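Side-chain contacts in MutT/nudix family protein (Enterococcus faecalis, PDB 2FML), which is of unknown function, but its MutT/Nudix domain probably binds or hydrolyses a nucleoside diphosphate derivative, and a predicted NrtR-like winged helix may bind DNA: residues E83-S88 and V124-L129; H110-P115 and H186-I191. All blocks are in the same frame, centred on the assembly; numbering follows the deposited sequence.

Interaction 1 (E83-S88 and V124-L129); sequences ESTEDS and VTVSYL
The hydroxyl OH of Y128 makes a short hydrogen bond of 2.5 Å to OG1 of T85, and either oxygen could be the donor. T85 starts helix 85-97 of the Nudix box, the loop-helix element that carries the family's signature sequence, and the bond ties this helix to strand 123-131 of the sheet beneath it. Tyrosine and threonine side chains cross at about a right angle, with OG1 arriving at the edge of the ring and in its plane. The threonine oxygen gets there by standing between its own backbone N and carbonyl carbon (chi1 61°), which turns the methyl CG2 aside to rest 3.9 Å from CG2 of V126.

E86 adds a second wall around the phenol. Its chain bends at chi2, folding the carboxylate back so that CD lies 3.3 Å from Y128 OH. The hydroxyl stands over the flat face of the carboxylate, which is turned 70° from the ring, and so makes a close polar contact without a hydrogen bond. Just before the helix, S84 is the N-cap. E83 is gripped by R91 through a salt bridge, as in other Nudix boxes, and by the backbone N of N80, while S88 OG adds a weak bond to E83 OE1. The capping bond itself is nearly straight: D87 N reaches S84 OG over 3.2 Å at 173°.

Interaction 2 (H110-P115 and H186-I191); sequences HSFSRP and HSEIII
R114 and E188 meet in a long salt bridge at the partly exposed margin of the Nudix fold, where the end of strand 106-112 faces the start of helix 186-200 packed on the sheet. NH2 of R114 approaches OE2 of E188 at 3.4 Å, a weak hydrogen bond bent to 155°, with the carboxylate oxygen at the guanidinium edge and the two planes 31° apart. The other carboxylate oxygen, E188 OE1, accepts from a water 3.0 Å away, which in turn takes a weak bond from R114 NE. Direct bond and water bridge thus use different atoms of both groups. The remaining nitrogen, NH1, turns to D116 in a second salt bridge, so the arginine is shared between two acids.

Deeper in, the contact becomes apolar. The F112 ring is sandwiched: CD2 of H110 lies over the centre of one face, 3.3 Å above the plane, and I189 presses on the opposite face in a CH-pi contact. Nearby, H186 has both ring nitrogens occupied, ND1 by the backbone N of L74 and NE2 by a bound glycerol, probably from the crystallisation liquor. With I189 CG1 beside its backbone N, that methylene sits 4.0 Å from the phenyl centroid and 18° off the ring normal, offset toward the rim, its nearest ring atom being F112 CE2 at 3.8 Å.

Overall arrangement
Strand 123-131 joins the two interactions, whose centres lie about 13 Å apart. V126 and Y128 face the Nudix helix of interaction 1, which in this family usually carries metal-binding glutamates (none assigned here), whereas T125 and S127 alternate to the other side and touch I189 of interaction 2, so helices 85-97 and 186-200 sandwich the sheet. Antiparallel pairing brings strand 106-112 alongside: F112 N lies 3.0 Å from T125 O, and S127 OG lies 2.7 Å from H110 O, both probable hydrogen bonds. The dimer links them again, since T85 N of interaction 1 bonds to S113 OG of the second subunit. A bound glycerol, probably from the crystallisation liquor, lies about 5 Å from the I189 side chain.

Interaction 1 (E83-S88 and V124-L129)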
# COMPACT_ATOMS: atom_id res chain seq x y z
N GLU A 83 -3.66 -4.48 17.98
CA GLU A 83 -2.46 -4.74 17.18
C GLU A 83 -2.57 -3.96 15.84
O GLU A 83 -3.63 -3.95 15.23
CB GLU A 83 -2.54 -6.17 16.64
CG GLU A 83 -1.89 -7.21 17.43
CD GLU A 83 -1.84 -8.52 16.66
OE1 GLU A 83 -2.81 -8.89 15.92
OE2 GLU A 83 -0.80 -9.19 16.84
N SER A 84 -1.47 -3.41 15.36
CA SER A 84 -1.43 -2.87 14.00
C SER A 84 -1.26 -4.08 13.14
O SER A 84 -0.94 -5.17 13.66
CB SER A 84 -0.23 -1.94 13.85
OG SER A 84 0.92 -2.69 14.10
N THR A 85 -1.46 -3.90 11.82
CA THR A 85 -1.23 -4.96 10.88
C THR A 85 0.22 -5.42 10.85
O THR A 85 0.46 -6.61 10.67
CB THR A 85 -1.73 -4.64 9.44
OG1 THR A 85 -1.04 -3.50 8.91
CG2 THR A 85 -3.26 -4.45 9.40
N GLU A 86 1.16 -4.48 10.94
CA GLU A 86 2.58 -4.77 11.11
C GLU A 86 2.88 -5.78 12.29
O GLU A 86 3.54 -6.81 12.09
CB GLU A 86 3.36 -3.47 11.37
CG GLU A 86 3.54 -2.58 10.19
CD GLU A 86 2.37 -1.59 9.97
OE1 GLU A 86 1.36 -1.61 10.73
OE2 GLU A 86 2.49 -0.75 9.04
N ASP A 87 2.40 -5.47 13.48
CA ASP A 87 2.51 -6.35 14.66
C ASP A 87 1.90 -7.73 14.35
O ASP A 87 2.47 -8.78 14.66
CB ASP A 87 1.64 -5.75 15.78
CG ASP A 87 2.26 -4.54 16.43
OD1 ASP A 87 3.48 -4.30 16.24
OD2 ASP A 87 1.51 -3.85 17.19
N SER A 88 0.72 -7.68 13.75
CA SER A 88 -0.07 -8.88 13.52
C SER A 88 0.65 -9.83 12.51
O SER A 88 0.72 -11.08 12.71
CB SER A 88 -1.50 -8.45 13.06
OG SER A 88 -2.34 -9.59 12.90
N VAL A 124 -10.84 -8.48 4.52
CA VAL A 124 -9.85 -7.62 3.82
C VAL A 124 -8.46 -7.98 4.37
O VAL A 124 -8.26 -8.14 5.57
CB VAL A 124 -10.17 -6.08 3.99
CG1 VAL A 124 -9.08 -5.10 3.30
CG2 VAL A 124 -11.53 -5.80 3.38
N THR A 125 -7.50 -8.09 3.46
CA THR A 125 -6.19 -8.45 3.85
C THR A 125 -5.13 -7.36 3.52
O THR A 125 -5.18 -6.72 2.52
CB THR A 125 -5.87 -9.84 3.30
OG1 THR A 125 -4.90 -10.47 4.13
CG2 THR A 125 -5.35 -9.80 1.83
N VAL A 126 -4.21 -7.13 4.43
CA VAL A 126 -3.11 -6.28 4.16
C VAL A 126 -1.95 -7.25 3.97
O VAL A 126 -1.57 -7.98 4.86
CB VAL A 126 -2.87 -5.30 5.29
CG1 VAL A 126 -1.69 -4.44 5.00
CG2 VAL A 126 -4.08 -4.49 5.54
N SER A 127 -1.46 -7.32 2.77
CA SER A 127 -0.32 -8.18 2.54
C SER A 127 1.04 -7.43 2.73
O SER A 127 1.15 -6.24 2.55
CB SER A 127 -0.40 -8.85 1.15
OG SER A 127 -0.22 -7.90 0.11
N TYR A 128 2.04 -8.22 3.10
CA TYR A 128 3.41 -7.79 3.31
C TYR A 128 4.40 -8.66 2.53
O TYR A 128 4.10 -9.79 2.20
CB TYR A 128 3.75 -7.84 4.82
CG TYR A 128 3.09 -6.74 5.59
CD1 TYR A 128 3.83 -5.63 5.99
CD2 TYR A 128 1.72 -6.85 6.00
CE1 TYR A 128 3.23 -4.63 6.78
CE2 TYR A 128 1.12 -5.89 6.77
CZ TYR A 128 1.86 -4.76 7.11
OH TYR A 128 1.24 -3.79 7.81
N LEU A 129 5.58 -8.10 2.31
CA LEU A 129 6.70 -8.70 1.57
C LEU A 129 7.95 -8.60 2.46
O LEU A 129 8.20 -7.58 3.10
CB LEU A 129 6.93 -7.90 0.29
CG LEU A 129 8.11 -8.18 -0.63
CD1 LEU A 129 8.24 -9.72 -0.94
CD2 LEU A 129 7.89 -7.39 -1.94

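Interaction 2 (H110-P115 and H186-I191)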
# COMPACT_ATOMS: atom_id res chain seq x y z
N HIS A 110 0.39 -4.54 -0.44
CA HIS A 110 -0.85 -4.17 -1.04
C HIS A 110 -2.01 -4.71 -0.17
O HIS A 110 -1.85 -5.77 0.49
CB HIS A 110 -0.93 -4.70 -2.47
CG HIS A 110 -2.15 -4.23 -3.21
ND1 HIS A 110 -2.21 -3.03 -3.91
CD2 HIS A 110 -3.35 -4.83 -3.38
CE1 HIS A 110 -3.41 -2.91 -4.46
NE2 HIS A 110 -4.12 -3.99 -4.15
N SER A 111 -3.14 -3.98 -0.14
CA SER A 111 -4.33 -4.46 0.52
C SER A 111 -5.32 -4.90 -0.55
O SER A 111 -5.64 -4.14 -1.44
CB SER A 111 -5.00 -3.43 1.41
OG SER A 111 -3.96 -2.79 2.10
N PHE A 112 -5.85 -6.11 -0.32
CA PHE A 112 -6.81 -6.78 -1.18
C PHE A 112 -8.15 -6.83 -0.53
O PHE A 112 -8.27 -7.25 0.64
CB PHE A 112 -6.28 -8.19 -1.43
CG PHE A 112 -5.02 -8.18 -2.26
CD1 PHE A 112 -5.08 -8.25 -3.65
CD2 PHE A 112 -3.78 -8.14 -1.62
CE1 PHE A 112 -3.90 -8.22 -4.40
CE2 PHE A 112 -2.63 -8.11 -2.35
CZ PHE A 112 -2.68 -8.12 -3.72
N SER A 113 -9.15 -6.34 -1.26
CA SER A 113 -10.42 -6.05 -0.71
C SER A 113 -11.58 -6.42 -1.62
O SER A 113 -12.72 -6.00 -1.37
CB SER A 113 -10.50 -4.58 -0.40
OG SER A 113 -10.35 -3.80 -1.60
N ARG A 114 -11.30 -7.18 -2.64
CA ARG A 114 -12.35 -7.62 -3.53
C ARG A 114 -13.45 -8.29 -2.67
O ARG A 114 -13.13 -9.08 -1.79
CB ARG A 114 -11.78 -8.64 -4.52
CG ARG A 114 -12.86 -9.50 -5.08
CD ARG A 114 -12.36 -10.05 -6.47
NE ARG A 114 -11.25 -11.00 -6.29
CZ ARG A 114 -11.43 -12.27 -5.96
NH1 ARG A 114 -12.67 -12.75 -5.75
NH2 ARG A 114 -10.38 -13.03 -5.89
N PRO A 115 -14.72 -7.89 -2.86
CA PRO A 115 -15.78 -8.23 -1.90
C PRO A 115 -16.04 -9.73 -1.71
O PRO A 115 -16.64 -10.13 -0.70
CB PRO A 115 -17.02 -7.53 -2.50
CG PRO A 115 -16.48 -6.42 -3.33
CD PRO A 115 -15.19 -6.96 -3.91
N HIS A 186 -4.58 -15.66 -3.23
CA HIS A 186 -3.10 -15.65 -3.00
C HIS A 186 -2.24 -15.69 -4.25
O HIS A 186 -1.12 -15.23 -4.24
CB HIS A 186 -2.69 -16.75 -2.02
CG HIS A 186 -3.21 -16.51 -0.65
ND1 HIS A 186 -2.82 -17.27 0.43
CD2 HIS A 186 -4.07 -15.57 -0.19
CE1 HIS A 186 -3.43 -16.80 1.51
NE2 HIS A 186 -4.19 -15.78 1.16
N SER A 187 -2.79 -16.20 -5.35
CA SER A 187 -2.07 -16.10 -6.62
C SER A 187 -1.88 -14.63 -7.06
O SER A 187 -0.77 -14.25 -7.55
CB SER A 187 -2.87 -16.86 -7.70
OG SER A 187 -3.78 -15.91 -8.14
N GLU A 188 -2.92 -13.80 -6.84
CA GLU A 188 -2.81 -12.37 -7.09
C GLU A 188 -1.82 -11.67 -6.21
O GLU A 188 -1.28 -10.67 -6.58
CB GLU A 188 -4.15 -11.61 -6.92
CG GLU A 188 -5.17 -11.84 -8.00
CD GLU A 188 -6.52 -11.45 -7.50
OE1 GLU A 188 -6.62 -10.27 -7.09
OE2 GLU A 188 -7.46 -12.31 -7.45
N ILE A 189 -1.77 -12.10 -4.96
CA ILE A 189 -0.85 -11.56 -4.01
C ILE A 189 0.62 -11.94 -4.35
O ILE A 189 1.51 -11.10 -4.24
CB ILE A 189 -1.20 -11.99 -2.54
CG1 ILE A 189 -2.72 -11.86 -2.16
CG2 ILE A 189 -0.23 -11.32 -1.59
CD1 ILE A 189 -2.99 -12.08 -0.62
N ILE A 190 0.89 -13.18 -4.74
CA ILE A 190 2.25 -13.56 -5.12
C ILE A 190 2.77 -12.83 -6.37
O ILE A 190 3.91 -12.31 -6.43
CB ILE A 190 2.39 -15.08 -5.23
CG1 ILE A 190 2.33 -15.61 -3.81
CG2 ILE A 190 3.81 -15.50 -5.90
CD1 ILE A 190 2.14 -17.05 -3.64
N ILE A 191 1.90 -12.75 -7.38
CA ILE A 191 2.16 -11.96 -8.58
C ILE A 191 2.41 -10.49 -8.23
O ILE A 191 3.35 -9.87 -8.73
CB ILE A 191 0.98 -12.15 -9.58
CG1 ILE A 191 0.93 -13.60 -10.07
CG2 ILE A 191 0.96 -11.14 -10.71
CD1 ILE A 191 2.03 -13.99 -10.89
O HOH W 1 -8.46 -10.04 -4.79